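Local coordinates for diadenosine tetraphosphatase, putative (Trypanosoma brucei, PDB 2QJC), which probably hydrolyses phosphate esters or anhydrides such as diadenosine tetraphosphate, as a calcineurin-like phosphoesterase that binds two manganese ions, at residues Asp26-Arg31 / Val53-Asn58. Residues are numbered along the deposited sequence; the frame is centred on the assembly and turned at random.
Sequences DIHGCR and VGDLVN. With MN (manganese (II) ion), chain B.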
ATOM      1  N   ASP A  26      -1.029  -2.672  -4.686  1.00 23.75           N
ATOM      2  CA  ASP A  26      -2.415  -3.071  -4.421  1.00 25.35           C
ATOM      3  C   ASP A  26      -2.712  -4.502  -4.871  1.00 24.31           C
ATOM      4  O   ASP A  26      -2.629  -4.819  -6.057  1.00 23.62           O
ATOM      5  CB  ASP A  26      -3.393  -2.087  -5.097  1.00 22.50           C
ATOM      6  CG  ASP A  26      -3.259  -0.659  -4.569  1.00 26.85           C
ATOM      7  OD1 ASP A  26      -2.113  -0.165  -4.441  1.00 25.61           O
ATOM      8  OD2 ASP A  26      -4.301  -0.018  -4.291  1.00 25.42           O
ATOM      9  N   ILE A  27      -3.067  -5.359  -3.915  1.00 26.13           N
ATOM     10  CA  ILE A  27      -3.377  -6.762  -4.208  1.00 29.15           C
ATOM     11  C   ILE A  27      -4.858  -6.994  -4.569  1.00 29.16           C
ATOM     12  O   ILE A  27      -5.172  -7.738  -5.501  1.00 29.05           O
ATOM     13  CB  ILE A  27      -2.979  -7.666  -3.016  1.00 29.33           C
ATOM     14  CG1 ILE A  27      -1.466  -7.572  -2.776  1.00 30.42           C
ATOM     15  CG2 ILE A  27      -3.335  -9.107  -3.322  1.00 31.43           C
ATOM     16  CD1 ILE A  27      -0.999  -8.156  -1.448  1.00 27.89           C
ATOM     17  N   HIS A  28      -5.761  -6.357  -3.832  1.00 28.89           N
ATOM     18  CA  HIS A  28      -7.191  -6.480  -4.108  1.00 32.10           C
ATOM     19  C   HIS A  28      -7.654  -7.916  -4.369  1.00 31.27           C
ATOM     20  O   HIS A  28      -8.171  -8.223  -5.445  1.00 32.94           O
ATOM     21  CB  HIS A  28      -7.570  -5.594  -5.310  1.00 30.61           C
ATOM     22  CG  HIS A  28      -7.804  -4.157  -4.956  1.00 30.49           C
ATOM     23  ND1 HIS A  28      -8.753  -3.764  -4.037  1.00 29.58           N
ATOM     24  CD2 HIS A  28      -7.231  -3.018  -5.415  1.00 27.75           C
ATOM     25  CE1 HIS A  28      -8.756  -2.445  -3.945  1.00 28.74           C
ATOM     26  NE2 HIS A  28      -7.843  -1.969  -4.771  1.00 29.63           N
ATOM     27  N   GLY A  29      -7.452  -8.790  -3.391  1.00 31.42           N
ATOM     28  CA  GLY A  29      -7.875 -10.174  -3.522  1.00 31.63           C
ATOM     29  C   GLY A  29      -7.284 -11.022  -4.638  1.00 31.77           C
ATOM     30  O   GLY A  29      -7.805 -12.105  -4.906  1.00 32.86           O
ATOM     31  N   CYS A  30      -6.222 -10.558  -5.296  1.00 30.87           N
ATOM     32  CA  CYS A  30      -5.605 -11.348  -6.368  1.00 31.21           C
ATOM     33  C   CYS A  30      -4.511 -12.259  -5.803  1.00 31.59           C
ATOM     34  O   CYS A  30      -3.316 -12.048  -6.048  1.00 29.95           O
ATOM     35  CB  CYS A  30      -5.016 -10.435  -7.440  1.00 30.34           C
ATOM     36  SG  CYS A  30      -6.245  -9.467  -8.357  1.00 33.44           S
ATOM     37  N   ARG A  31      -4.939 -13.273  -5.052  1.00 32.14           N
ATOM     38  CA  ARG A  31      -4.032 -14.228  -4.410  1.00 34.23           C
ATOM     39  C   ARG A  31      -3.109 -14.969  -5.372  1.00 34.55           C
ATOM     40  O   ARG A  31      -1.904 -15.083  -5.126  1.00 34.97           O
ATOM     41  CB  ARG A  31      -4.829 -15.256  -3.602  1.00 34.44           C
ATOM     42  CG  ARG A  31      -3.988 -15.993  -2.558  1.00 35.95           C
ATOM     43  CD  ARG A  31      -4.438 -17.424  -2.361  1.00 34.61           C
ATOM     44  NE  ARG A  31      -4.253 -18.216  -3.574  1.00 35.63           N
ATOM     45  CZ  ARG A  31      -5.246 -18.643  -4.351  1.00 37.89           C
ATOM     46  NH1 ARG A  31      -6.504 -18.358  -4.047  1.00 36.29           N
ATOM     47  NH2 ARG A  31      -4.981 -19.354  -5.439  1.00 41.51           N
ATOM     48  N   VAL A  53       1.204  -2.436   0.595  1.00 24.03           N
ATOM     49  CA  VAL A  53       0.821  -1.026   0.636  1.00 21.24           C
ATOM     50  C   VAL A  53      -0.665  -0.865   0.999  1.00 22.16           C
ATOM     51  O   VAL A  53      -1.196   0.248   1.039  1.00 20.34           O
ATOM     52  CB  VAL A  53       1.085  -0.312  -0.718  1.00 20.96           C
ATOM     53  CG1 VAL A  53       2.575  -0.410  -1.084  1.00 22.18           C
ATOM     54  CG2 VAL A  53       0.193  -0.900  -1.814  1.00 18.90           C
ATOM     55  N   GLY A  54      -1.336  -1.980   1.267  1.00 22.77           N
ATOM     56  CA  GLY A  54      -2.739  -1.903   1.627  1.00 21.99           C
ATOM     57  C   GLY A  54      -3.664  -2.213   0.469  1.00 22.94           C
ATOM     58  O   GLY A  54      -3.206  -2.418  -0.654  1.00 22.21           O
ATOM     59  N   ASP A  55      -4.967  -2.218   0.741  1.00 23.03           N
ATOM     60  CA  ASP A  55      -5.967  -2.536  -0.273  1.00 24.01           C
ATOM     61  C   ASP A  55      -5.782  -4.012  -0.594  1.00 24.27           C
ATOM     62  O   ASP A  55      -5.566  -4.408  -1.741  1.00 26.42           O
ATOM     63  CB  ASP A  55      -5.779  -1.666  -1.527  1.00 20.26           C
ATOM     64  CG  ASP A  55      -6.725  -0.473  -1.559  1.00 21.41           C
ATOM     65  OD1 ASP A  55      -7.271  -0.109  -0.494  1.00 20.59           O
ATOM     66  OD2 ASP A  55      -6.921   0.106  -2.652  1.00 16.48           O
ATOM     67  N   LEU A  56      -5.862  -4.816   0.459  1.00 26.13           N
ATOM     68  CA  LEU A  56      -5.710  -6.260   0.368  1.00 27.58           C
ATOM     69  C   LEU A  56      -6.985  -6.934  -0.132  1.00 28.23           C
ATOM     70  O   LEU A  56      -6.943  -8.033  -0.697  1.00 27.92           O
ATOM     71  CB  LEU A  56      -5.371  -6.817   1.748  1.00 27.72           C
ATOM     72  CG  LEU A  56      -4.328  -6.029   2.538  1.00 26.01           C
ATOM     73  CD1 LEU A  56      -4.091  -6.705   3.879  1.00 25.81           C
ATOM     74  CD2 LEU A  56      -3.035  -5.940   1.725  1.00 24.99           C
ATOM     75  N   VAL A  57      -8.112  -6.259   0.066  1.00 27.48           N
ATOM     76  CA  VAL A  57      -9.412  -6.807  -0.304  1.00 30.24           C
ATOM     77  C   VAL A  57     -10.193  -6.066  -1.394  1.00 30.68           C
ATOM     78  O   VAL A  57      -9.741  -5.058  -1.954  1.00 29.79           O
ATOM     79  CB  VAL A  57     -10.317  -6.885   0.941  1.00 30.75           C
ATOM     80  CG1 VAL A  57      -9.535  -7.475   2.115  1.00 30.95           C
ATOM     81  CG2 VAL A  57     -10.825  -5.492   1.299  1.00 32.36           C
ATOM     82  N   ASN A  58     -11.381  -6.600  -1.675  1.00 31.44           N
ATOM     83  CA  ASN A  58     -12.309  -6.049  -2.657  1.00 31.92           C
ATOM     84  C   ASN A  58     -11.838  -6.181  -4.105  1.00 32.44           C
ATOM     85  O   ASN A  58     -10.636  -6.183  -4.389  1.00 29.74           O
ATOM     86  CB  ASN A  58     -12.600  -4.581  -2.321  1.00 33.18           C
ATOM     87  CG  ASN A  58     -13.919  -4.092  -2.902  1.00 36.50           C
ATOM     88  OD1 ASN A  58     -14.865  -4.865  -3.065  1.00 36.98           O
ATOM     89  ND2 ASN A  58     -13.994  -2.801  -3.191  1.00 34.62           N
TER
HETATM   90 MN    MN B 400      -6.491   0.097  -4.706  1.00 31.95          MN
HETATM   91  O   HOH W   1      -1.516  -4.557  -1.205  1.00 27.17           O
HETATM   92  O   HOH W   2      -6.085   0.141  -6.912  1.00 23.50           O
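Asp-26, His-28 and Asp-55 meet at a manganese ion in a buried loop-to-loop contact. The loops follow the neighbouring parallel strands 21-24 and 49-52, and their D-x-H and G-D motifs mark the calcineurin-like phosphoesterase fold. The metal takes Asp-26 OD2 at 2.2 Å, His-28 NE2 at 2.5 Å, Asp-55 OD2 at 2.1 Å, a water and one further atom. The two carboxylates lie side by side with their planes 90° apart. Each is held by its other oxygen: Asp-26 OD1 accepts from the backbone N of His-204, Asp-55 OD1 from that of His-82. The His-28 ring has CB of Asp-55 over one face. At the other ring nitrogen, ND1 donates to Val-57 O at 2.6 Å, with that oxygen 20° out of the ring plane, and only weakly to Asn-58 O. Behind the ligands the backbones join. His-28 N bonds to Asp-55 O at 2.9 Å in the carbonyl plane. Gly-29 N bonds to Leu-56 O at 2.8 Å, lying above the carbonyl plane of Leu-56. A water links Ile-27 N to Gly-54 O. Asp-55 also binds the second manganese, with Asn-81, His-141 and His-204. The bond from ND1 to Val-57 O would limit the ring's rotation and favour a proton on ND1, consistent with NE2 giving its lone pair to the metal. The shared Asp-55 couples the two ions, consistent with a two-metal phosphoesterase centre.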